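Local coordinates for protein vanadium-dependent bromoperoxidase (Corallina officinalis, PDB 1QHB) that catalyses the halogenation of organic substrates with bromide and hydrogen peroxide, using a vanadate cofactor, as a homododecamer stabilised by bound calcium, at residues L167-E172 against R321-L326; N37-L42 against P148-P153; L496-D501 against F584-F589. All blocks are in the same frame, centred on the assembly; numbering follows the deposited sequence.

Interaction 1 of 3, residues L167-E172 against R321-L326; sequences LGRDIE and RTIRDL
Two arginines, Arg-169 and Arg-324, cross here at about a right angle, their guanidinium planes 78° apart, with the aliphatic part of the first lying over one face of the guanidinium of the second; Arg-169 CB comes 3.6 Å from Arg-324 NH2. Asp-170 takes the edge of that same group. Arg-324 holds it side-on with two nitrogens, one for each oxygen: NE to Asp-170 OD1 at 2.9 Å and NH2 to Asp-170 OD2 at 3.0 Å, both oxygens met on the syn side and both close to the guanidinium plane. The bend at chi3 of Arg-324 (-61°) turns its end onto the carboxylate. Asp-290 pairs with Arg-324 NH2 and Arg-169 NH1, which probably offsets their like charges, while Gly-288 N gives a further bond to Asp-170 OD2. Arg-169 is tied by NE to the carbonyl of Met-547.

The backbones are joined by Arg-324 N to Arg-169 O (2.9 Å) and by Ile-323 N to Ile-171 O (3.2 Å), and Glu-172 forms a single beta bridge with Thr-322. A water donates to Asp-170 OD1 and also bonds Thr-322 OG1. Further out, Glu-172 OE1 stands 3.6 Å from Arg-321 NH2, a long ion pair of charges only, the oxygen lying well out of the guanidinium plane; the firmer partner of Arg-321 is the carbonyl of Glu-516.

The type I turn Gly-168 to Ile-171, in the loop after helix 153-167, thus docks on the N-terminal end of helix 323-332, where Thr-322 as N-cap and Asp-325 exchange weak bonds in a capping box.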
loop_
_atom_site.group_PDB
_atom_site.type_symbol
_atom_site.label_atom_id
_atom_site.label_comp_id
_atom_site.label_asym_id
_atom_site.label_seq_id
_atom_site.Cartn_x
_atom_site.Cartn_y
_atom_site.Cartn_z
ATOM N N LEU A 167 15.785 61.760 -15.666
ATOM C CA LEU A 167 16.317 63.125 -15.803
ATOM C C LEU A 167 17.275 63.436 -14.678
ATOM O O LEU A 167 18.201 64.239 -14.844
ATOM C CB LEU A 167 15.162 64.133 -15.808
ATOM C CG LEU A 167 14.151 64.053 -16.943
ATOM C CD1 LEU A 167 12.893 64.847 -16.614
ATOM C CD2 LEU A 167 14.767 64.564 -18.246
ATOM N N GLY A 168 17.099 62.819 -13.480
ATOM C CA GLY A 168 18.018 63.090 -12.374
ATOM C C GLY A 168 19.131 62.048 -12.302
ATOM O O GLY A 168 19.747 61.960 -11.218
ATOM N N ARG A 169 19.476 61.329 -13.371
ATOM C CA ARG A 169 20.486 60.282 -13.270
ATOM C C ARG A 169 21.859 60.736 -12.835
ATOM O O ARG A 169 22.634 59.942 -12.296
ATOM C CB ARG A 169 20.664 59.531 -14.606
ATOM C CG ARG A 169 20.194 58.090 -14.652
ATOM C CD ARG A 169 20.003 57.430 -15.999
ATOM N NE ARG A 169 18.679 56.670 -15.915
ATOM C CZ ARG A 169 17.997 56.438 -17.014
ATOM N NH1 ARG A 169 18.445 56.882 -18.197
ATOM N NH2 ARG A 169 16.858 55.758 -16.991
ATOM N N ASP A 170 22.274 61.969 -13.150
ATOM C CA ASP A 170 23.632 62.395 -12.835
ATOM C C ASP A 170 23.684 63.240 -11.582
ATOM O O ASP A 170 24.717 63.757 -11.198
ATOM C CB ASP A 170 24.282 63.023 -14.072
ATOM C CG ASP A 170 24.455 61.922 -15.111
ATOM O OD1 ASP A 170 25.195 60.940 -14.844
ATOM O OD2 ASP A 170 23.805 62.019 -16.152
ATOM N N ILE A 171 22.650 63.249 -10.783
ATOM C CA ILE A 171 22.583 63.867 -9.475
ATOM C C ILE A 171 23.239 62.939 -8.460
ATOM O O ILE A 171 23.018 61.716 -8.482
ATOM C CB ILE A 171 21.106 64.095 -9.114
ATOM C CG1 ILE A 171 20.590 65.260 -9.979
ATOM C CG2 ILE A 171 20.926 64.442 -7.650
ATOM C CD1 ILE A 171 19.141 65.621 -9.767
ATOM N N GLU A 172 24.008 63.502 -7.522
ATOM C CA GLU A 172 24.653 62.754 -6.493
ATOM C C GLU A 172 23.762 62.475 -5.299
ATOM O O GLU A 172 23.141 63.389 -4.769
ATOM C CB GLU A 172 25.914 63.485 -5.942
ATOM C CG GLU A 172 26.895 63.722 -7.074
ATOM C CD GLU A 172 28.208 64.336 -6.646
ATOM O OE1 GLU A 172 28.553 64.397 -5.454
ATOM O OE2 GLU A 172 28.970 64.727 -7.546
ATOM N N ARG A 321 28.335 57.215 -6.410
ATOM C CA ARG A 321 28.086 58.642 -6.228
ATOM C C ARG A 321 26.786 59.171 -6.769
ATOM O O ARG A 321 26.062 59.970 -6.161
ATOM C CB ARG A 321 29.247 59.273 -7.071
ATOM C CG ARG A 321 29.814 60.511 -6.474
ATOM C CD ARG A 321 31.143 60.983 -7.106
ATOM N NE ARG A 321 31.393 62.279 -6.461
ATOM C CZ ARG A 321 31.899 62.367 -5.220
ATOM N NH1 ARG A 321 32.339 61.354 -4.452
ATOM N NH2 ARG A 321 32.002 63.623 -4.759
ATOM N N THR A 322 26.489 58.788 -8.025
ATOM C CA THR A 322 25.292 59.281 -8.668
ATOM C C THR A 322 24.273 58.153 -8.839
ATOM O O THR A 322 24.610 56.973 -8.747
ATOM C CB THR A 322 25.577 59.860 -10.062
ATOM O OG1 THR A 322 26.287 58.871 -10.836
ATOM C CG2 THR A 322 26.555 61.046 -10.013
ATOM N N ILE A 323 23.040 58.546 -9.129
ATOM C CA ILE A 323 21.995 57.584 -9.491
ATOM C C ILE A 323 22.482 56.693 -10.624
ATOM O O ILE A 323 22.314 55.475 -10.554
ATOM C CB ILE A 323 20.729 58.364 -9.868
ATOM C CG1 ILE A 323 20.143 58.901 -8.545
ATOM C CG2 ILE A 323 19.715 57.513 -10.611
ATOM C CD1 ILE A 323 18.918 59.736 -8.747
ATOM N N ARG A 324 23.234 57.233 -11.583
ATOM C CA ARG A 324 23.728 56.466 -12.723
ATOM C C ARG A 324 24.652 55.378 -12.231
ATOM O O ARG A 324 24.608 54.239 -12.762
ATOM C CB ARG A 324 24.424 57.375 -13.749
ATOM C CG ARG A 324 24.738 56.681 -15.081
ATOM C CD ARG A 324 25.349 57.618 -16.132
ATOM N NE ARG A 324 24.441 58.742 -16.500
ATOM C CZ ARG A 324 23.414 58.620 -17.328
ATOM N NH1 ARG A 324 23.130 57.445 -17.898
ATOM N NH2 ARG A 324 22.633 59.659 -17.613
ATOM N N ASP A 325 25.539 55.659 -11.276
ATOM C CA ASP A 325 26.433 54.610 -10.802
ATOM C C ASP A 325 25.654 53.435 -10.196
ATOM O O ASP A 325 26.193 52.322 -10.219
ATOM C CB ASP A 325 27.418 55.151 -9.785
ATOM C CG ASP A 325 28.370 56.226 -10.322
ATOM O OD1 ASP A 325 28.584 56.315 -11.525
ATOM O OD2 ASP A 325 28.922 56.986 -9.480
ATOM N N LEU A 326 24.542 53.647 -9.501
ATOM C CA LEU A 326 23.780 52.536 -8.943
ATOM C C LEU A 326 23.191 51.780 -10.113
ATOM O O LEU A 326 23.264 50.556 -10.138
ATOM C CB LEU A 326 22.714 53.016 -7.937
ATOM C CG LEU A 326 21.988 51.910 -7.188
ATOM C CD1 LEU A 326 22.981 50.979 -6.482
ATOM C CD2 LEU A 326 20.933 52.449 -6.227
HETATM O O HOH W 1 26.983 60.055 -13.206
#

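Interaction 2 of 3, residues N37-L42 against P148-P153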
loop_
_atom_site.group_PDB
_atom_site.type_symbol
_atom_site.label_atom_id
_atom_site.label_comp_id
_atom_site.label_asym_id
_atom_site.label_seq_id
_atom_site.Cartn_x
_atom_site.Cartn_y
_atom_site.Cartn_z
ATOM N N ASN A 37 -3.667 40.666 -14.615
ATOM C CA ASN A 37 -4.521 41.844 -14.617
ATOM C C ASN A 37 -5.527 41.952 -15.760
ATOM O O ASN A 37 -6.314 42.900 -15.685
ATOM C CB ASN A 37 -3.636 43.120 -14.524
ATOM C CG ASN A 37 -2.844 43.424 -15.776
ATOM O OD1 ASN A 37 -3.059 42.869 -16.858
ATOM N ND2 ASN A 37 -1.916 44.360 -15.696
ATOM N N GLY A 38 -5.565 41.043 -16.742
ATOM C CA GLY A 38 -6.590 41.069 -17.762
ATOM C C GLY A 38 -6.293 41.836 -19.037
ATOM O O GLY A 38 -7.014 41.779 -20.031
ATOM N N GLU A 39 -5.159 42.533 -19.096
ATOM C CA GLU A 39 -4.807 43.422 -20.183
ATOM C C GLU A 39 -4.450 42.720 -21.468
ATOM O O GLU A 39 -4.628 43.238 -22.575
ATOM C CB GLU A 39 -3.563 44.257 -19.829
ATOM C CG GLU A 39 -4.005 45.601 -19.286
ATOM C CD GLU A 39 -2.809 46.451 -18.893
ATOM O OE1 GLU A 39 -1.786 45.906 -18.477
ATOM O OE2 GLU A 39 -3.016 47.666 -19.017
ATOM N N GLU A 40 -3.886 41.532 -21.288
ATOM C CA GLU A 40 -3.337 40.821 -22.409
ATOM C C GLU A 40 -4.180 40.850 -23.668
ATOM O O GLU A 40 -3.647 41.053 -24.776
ATOM C CB GLU A 40 -2.977 39.413 -21.972
ATOM C CG GLU A 40 -2.167 38.692 -23.039
ATOM C CD GLU A 40 -1.275 37.603 -22.545
ATOM O OE1 GLU A 40 -0.295 37.882 -21.807
ATOM O OE2 GLU A 40 -1.518 36.425 -22.924
ATOM N N LEU A 41 -5.433 40.465 -23.568
ATOM C CA LEU A 41 -6.308 40.393 -24.720
ATOM C C LEU A 41 -7.311 41.526 -24.744
ATOM O O LEU A 41 -8.133 41.474 -25.670
ATOM C CB LEU A 41 -7.147 39.085 -24.711
ATOM C CG LEU A 41 -6.322 37.803 -24.806
ATOM C CD1 LEU A 41 -7.211 36.588 -24.574
ATOM C CD2 LEU A 41 -5.625 37.743 -26.155
ATOM N N LEU A 42 -7.219 42.416 -23.760
ATOM C CA LEU A 42 -8.153 43.547 -23.718
ATOM C C LEU A 42 -7.979 44.487 -24.902
ATOM O O LEU A 42 -8.974 44.820 -25.554
ATOM C CB LEU A 42 -7.990 44.292 -22.371
ATOM C CG LEU A 42 -8.881 45.517 -22.112
ATOM C CD1 LEU A 42 -10.359 45.185 -22.121
ATOM C CD2 LEU A 42 -8.542 46.219 -20.800
ATOM N N PRO A 148 -0.306 46.441 -12.093
ATOM C CA PRO A 148 -1.048 47.659 -12.400
ATOM C C PRO A 148 -1.411 47.711 -13.891
ATOM O O PRO A 148 -0.594 47.263 -14.686
ATOM C CB PRO A 148 -0.039 48.785 -12.119
ATOM C CG PRO A 148 0.901 48.199 -11.138
ATOM C CD PRO A 148 1.049 46.731 -11.512
ATOM N N VAL A 149 -2.574 48.218 -14.267
ATOM C CA VAL A 149 -2.960 48.317 -15.667
ATOM C C VAL A 149 -2.553 49.683 -16.218
ATOM O O VAL A 149 -2.341 50.660 -15.469
ATOM C CB VAL A 149 -4.450 48.066 -15.963
ATOM C CG1 VAL A 149 -4.801 46.607 -15.620
ATOM C CG2 VAL A 149 -5.371 48.975 -15.180
ATOM N N LEU A 150 -2.453 49.766 -17.545
ATOM C CA LEU A 150 -1.968 50.926 -18.250
ATOM C C LEU A 150 -2.747 52.186 -17.984
ATOM O O LEU A 150 -2.174 53.286 -18.011
ATOM C CB LEU A 150 -1.938 50.729 -19.764
ATOM C CG LEU A 150 -0.819 49.963 -20.445
ATOM C CD1 LEU A 150 -1.075 49.944 -21.953
ATOM C CD2 LEU A 150 0.536 50.575 -20.151
ATOM N N THR A 151 -4.024 52.068 -17.679
ATOM C CA THR A 151 -4.890 53.211 -17.434
ATOM C C THR A 151 -5.052 53.486 -15.973
ATOM O O THR A 151 -6.005 54.212 -15.603
ATOM C CB THR A 151 -6.272 52.872 -18.062
ATOM O OG1 THR A 151 -6.653 51.582 -17.514
ATOM C CG2 THR A 151 -6.164 52.667 -19.594
ATOM N N SER A 152 -4.211 52.918 -15.096
ATOM C CA SER A 152 -4.456 53.157 -13.660
ATOM C C SER A 152 -3.628 54.293 -13.122
ATOM O O SER A 152 -2.499 54.598 -13.556
ATOM C CB SER A 152 -4.121 51.893 -12.851
ATOM O OG SER A 152 -2.737 51.565 -12.966
ATOM N N PRO A 153 -4.104 54.873 -12.024
ATOM C CA PRO A 153 -3.366 55.920 -11.300
ATOM C C PRO A 153 -2.000 55.377 -10.914
ATOM O O PRO A 153 -0.957 56.041 -11.033
ATOM C CB PRO A 153 -4.217 56.167 -10.058
ATOM C CG PRO A 153 -5.602 55.801 -10.502
ATOM C CD PRO A 153 -5.416 54.581 -11.395
HETATM O O HOH W 2 0.498 47.554 -17.259
#
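Glu-39 reaches Leu-150 N through one short hydrogen bond and packs against Val-149. In that bond Leu-150 N donates to Glu-39 OE2 at 2.6 Å, nearly straight at 174°, the oxygen being met on its syn side and somewhat out of the carboxylate plane. The chain of Glu-39 is extended beyond CG (chi2 179°), which carries the carboxylate across to that N-H. Tyr-43 OH is a second partner of OE2, so this oxygen is gripped from two residues.

The other oxygen is served by an amide and a water. Asn-37 ND2 approaches Glu-39 OE1 from above the carboxylate plane at 3.2 Å, and a water donates both to OE1 and to Pro-148 O, linking the two segments. Ala-147 O accepts a hydrogen bond from Asn-37 ND2. Bonds at both oxygens of Glu-39 should restrict rotation of the carboxylate.

Van der Waals contacts are few. The CG1 branch of Val-149 lies alongside the Asn-37 side chain, 3.7 Å from its CG, the two running in opposite directions, and it also meets Glu-39 CG. Leu-150 CB sits 3.3 Å from Glu-39 OE2, its side chain at about a right angle to the glutamate.

The contact ties the loop between helices 11-28 and 72-84 to the loop leading into helix 153-167. Two local motifs face each other there: an Asx turn, in which Asn-37 OD1 accepts from Glu-39 N, and the type I beta turn Val-149 to Ser-152, whose last residue is the N-cap of helix 153-167.

Interaction 3 of 3, residues L496-D501 against F584-F589; sequences LKAFFD and FNLPKF
The end of helix 484-499 meets strand 585-587 with Ala-498 and Leu-586 closest, their CA atoms 4.5 Å apart, and no direct backbone hydrogen bond joins the two. In its place a water lies where it can donate to Lys-497 O or to Asn-585 O. Lys-497 makes the direct polar link. Its NZ donates to Pro-587 O at 3.0 Å, nearly in line with the carbonyl bond (161°), after a bend at chi3 (-68°) that turns the ammonium group toward the strand's end. Asn-535 OD1 takes another bond from NZ, and a water accepting from NZ donates to Lys-588 O, so the buried charge has several oxygens round it. Phe-589 CE1 lies 3.4 Å from Lys-497 NZ, the ring placed obliquely. The aliphatic part of the lysine passes the proline, with Lys-497 CB 4.1 Å from Pro-587 CD.

Apolar contacts centre on Ala-498. Its methyl settles between Phe-584 and Leu-586, with Ala-498 CB 3.9 Å from Phe-584 CD1 and 4.2 Å from Leu-586 CB; the carbonyl oxygen of Ala-498 meets the edge of the Phe-584 ring. That ring and the Phe-499 ring touch obliquely, planes 47° apart, at 3.5 Å from Phe-499 CD2 to Phe-584 CE1.

Asp-501 forms a salt bridge with Arg-44 of a neighbouring subunit, which sets the junction next to a subunit interface. Within the chain, strand 585-587 pairs antiparallel with strand 593-595 through backbone hydrogen bonds, while helix 553-574 packs against Phe-584 and Leu-586, helix 530-548 against Lys-497, and helix 337-349 against Leu-496 and Phe-500.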
loop_
_atom_site.group_PDB
_atom_site.type_symbol
_atom_site.label_atom_id
_atom_site.label_comp_id
_atom_site.label_asym_id
_atom_site.label_seq_id
_atom_site.Cartn_x
_atom_site.Cartn_y
_atom_site.Cartn_z
ATOM N N LEU A 496 20.205 35.950 5.247
ATOM C CA LEU A 496 21.133 36.668 6.108
ATOM C C LEU A 496 20.442 37.190 7.374
ATOM O O LEU A 496 21.083 37.180 8.419
ATOM C CB LEU A 496 21.764 37.844 5.341
ATOM C CG LEU A 496 22.666 37.486 4.155
ATOM C CD1 LEU A 496 23.058 38.768 3.399
ATOM C CD2 LEU A 496 23.887 36.721 4.607
ATOM N N LYS A 497 19.203 37.695 7.301
ATOM C CA LYS A 497 18.609 38.193 8.562
ATOM C C LYS A 497 18.283 36.997 9.464
ATOM O O LYS A 497 18.313 37.183 10.651
ATOM C CB LYS A 497 17.368 39.019 8.346
ATOM C CG LYS A 497 17.479 40.327 7.576
ATOM C CD LYS A 497 16.170 41.060 7.516
ATOM C CE LYS A 497 15.165 40.310 6.677
ATOM N NZ LYS A 497 13.937 41.069 6.304
ATOM N N ALA A 498 18.011 35.786 9.011
ATOM C CA ALA A 498 17.786 34.624 9.816
ATOM C C ALA A 498 19.113 34.180 10.450
ATOM O O ALA A 498 19.115 33.715 11.592
ATOM C CB ALA A 498 17.286 33.422 8.993
ATOM N N PHE A 499 20.188 34.209 9.672
ATOM C CA PHE A 499 21.414 33.607 10.165
ATOM C C PHE A 499 22.211 34.485 11.114
ATOM O O PHE A 499 22.967 33.953 11.943
ATOM C CB PHE A 499 22.268 33.287 8.920
ATOM C CG PHE A 499 22.992 31.992 9.102
ATOM C CD1 PHE A 499 24.132 31.929 9.871
ATOM C CD2 PHE A 499 22.504 30.856 8.522
ATOM C CE1 PHE A 499 24.791 30.719 10.033
ATOM C CE2 PHE A 499 23.118 29.641 8.708
ATOM C CZ PHE A 499 24.269 29.582 9.455
ATOM N N PHE A 500 22.129 35.785 10.930
ATOM C CA PHE A 500 22.913 36.734 11.733
ATOM C C PHE A 500 22.021 37.335 12.818
ATOM O O PHE A 500 20.794 37.121 12.756
ATOM C CB PHE A 500 23.528 37.910 10.951
ATOM C CG PHE A 500 24.780 37.521 10.220
ATOM C CD1 PHE A 500 26.030 37.581 10.796
ATOM C CD2 PHE A 500 24.681 37.081 8.897
ATOM C CE1 PHE A 500 27.153 37.187 10.092
ATOM C CE2 PHE A 500 25.799 36.668 8.211
ATOM C CZ PHE A 500 27.057 36.734 8.790
ATOM N N ASP A 501 22.591 37.969 13.830
ATOM C CA ASP A 501 21.767 38.595 14.890
ATOM C C ASP A 501 21.278 39.870 14.233
ATOM O O ASP A 501 22.034 40.904 14.250
ATOM C CB ASP A 501 22.638 38.895 16.114
ATOM C CG ASP A 501 21.897 39.402 17.315
ATOM O OD1 ASP A 501 20.681 39.653 17.255
ATOM O OD2 ASP A 501 22.487 39.573 18.405
ATOM N N PHE A 584 15.807 29.322 13.606
ATOM C CA PHE A 584 16.200 30.604 13.027
ATOM C C PHE A 584 15.084 31.574 13.434
ATOM O O PHE A 584 13.892 31.328 13.318
ATOM C CB PHE A 584 16.267 30.527 11.517
ATOM C CG PHE A 584 17.391 29.730 10.934
ATOM C CD1 PHE A 584 18.656 30.318 10.901
ATOM C CD2 PHE A 584 17.203 28.457 10.430
ATOM C CE1 PHE A 584 19.731 29.647 10.329
ATOM C CE2 PHE A 584 18.307 27.775 9.899
ATOM C CZ PHE A 584 19.538 28.386 9.844
ATOM N N ASN A 585 15.526 32.694 13.962
ATOM C CA ASN A 585 14.676 33.819 14.315
ATOM C C ASN A 585 14.651 34.733 13.083
ATOM O O ASN A 585 15.734 35.230 12.792
ATOM C CB ASN A 585 15.187 34.566 15.541
ATOM C CG ASN A 585 14.281 35.745 15.861
ATOM O OD1 ASN A 585 13.478 35.681 16.784
ATOM N ND2 ASN A 585 14.418 36.802 15.076
ATOM N N LEU A 586 13.531 34.901 12.381
ATOM C CA LEU A 586 13.588 35.729 11.168
ATOM C C LEU A 586 12.610 36.882 11.113
ATOM O O LEU A 586 11.382 36.726 11.029
ATOM C CB LEU A 586 13.398 34.826 9.943
ATOM C CG LEU A 586 13.002 35.452 8.595
ATOM C CD1 LEU A 586 14.089 36.392 8.114
ATOM C CD2 LEU A 586 12.744 34.355 7.591
ATOM N N PRO A 587 13.140 38.096 11.102
ATOM C CA PRO A 587 12.318 39.300 11.026
ATOM C C PRO A 587 11.859 39.443 9.591
ATOM O O PRO A 587 12.695 39.767 8.733
ATOM C CB PRO A 587 13.233 40.435 11.442
ATOM C CG PRO A 587 14.610 39.916 11.523
ATOM C CD PRO A 587 14.570 38.422 11.330
ATOM N N LYS A 588 10.568 39.302 9.300
ATOM C CA LYS A 588 10.107 39.412 7.920
ATOM C C LYS A 588 9.995 40.844 7.437
ATOM O O LYS A 588 10.026 41.797 8.220
ATOM C CB LYS A 588 8.764 38.691 7.767
ATOM C CG LYS A 588 8.874 37.185 8.090
ATOM C CD LYS A 588 7.503 36.533 8.143
ATOM C CE LYS A 588 6.742 36.726 6.818
ATOM N NZ LYS A 588 5.327 36.325 6.970
ATOM N N PHE A 589 9.778 41.059 6.125
ATOM C CA PHE A 589 9.564 42.399 5.609
ATOM C C PHE A 589 8.297 43.047 6.175
ATOM O O PHE A 589 8.160 44.265 6.113
ATOM C CB PHE A 589 9.459 42.406 4.089
ATOM C CG PHE A 589 10.735 41.991 3.381
ATOM C CD1 PHE A 589 11.950 42.471 3.759
ATOM C CD2 PHE A 589 10.674 41.113 2.318
ATOM C CE1 PHE A 589 13.116 42.084 3.125
ATOM C CE2 PHE A 589 11.817 40.723 1.673
ATOM C CZ PHE A 589 13.057 41.213 2.072
HETATM O O HOH W 3 18.032 36.567 13.466
HETATM O O HOH W 4 12.724 43.136 8.319
#

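The three contacts are separate: their centres lie about 31 Å (interactions 1 and 2), 32 Å (1 and 3) and 36 Å (2 and 3) apart, and the nearest atoms stay about 16 to 18 Å from each other. Helix 153-167 connects the first two, beginning at the last residue of 148-153 and ending at the first of 167-172. Both approach residues assigned to vanadate binding: the side chain of Arg-169 is about 10 Å from that of Arg-545, and that of Pro-148 about 11 Å from that of His-551. Interaction 3 lies toward the calcium site, with the Phe-499 side chain about 13 Å from the ion. Between subunits, Leu-41 of interaction 2 packs on Asn-585 of another copy, joining regions of interactions 2 and 3.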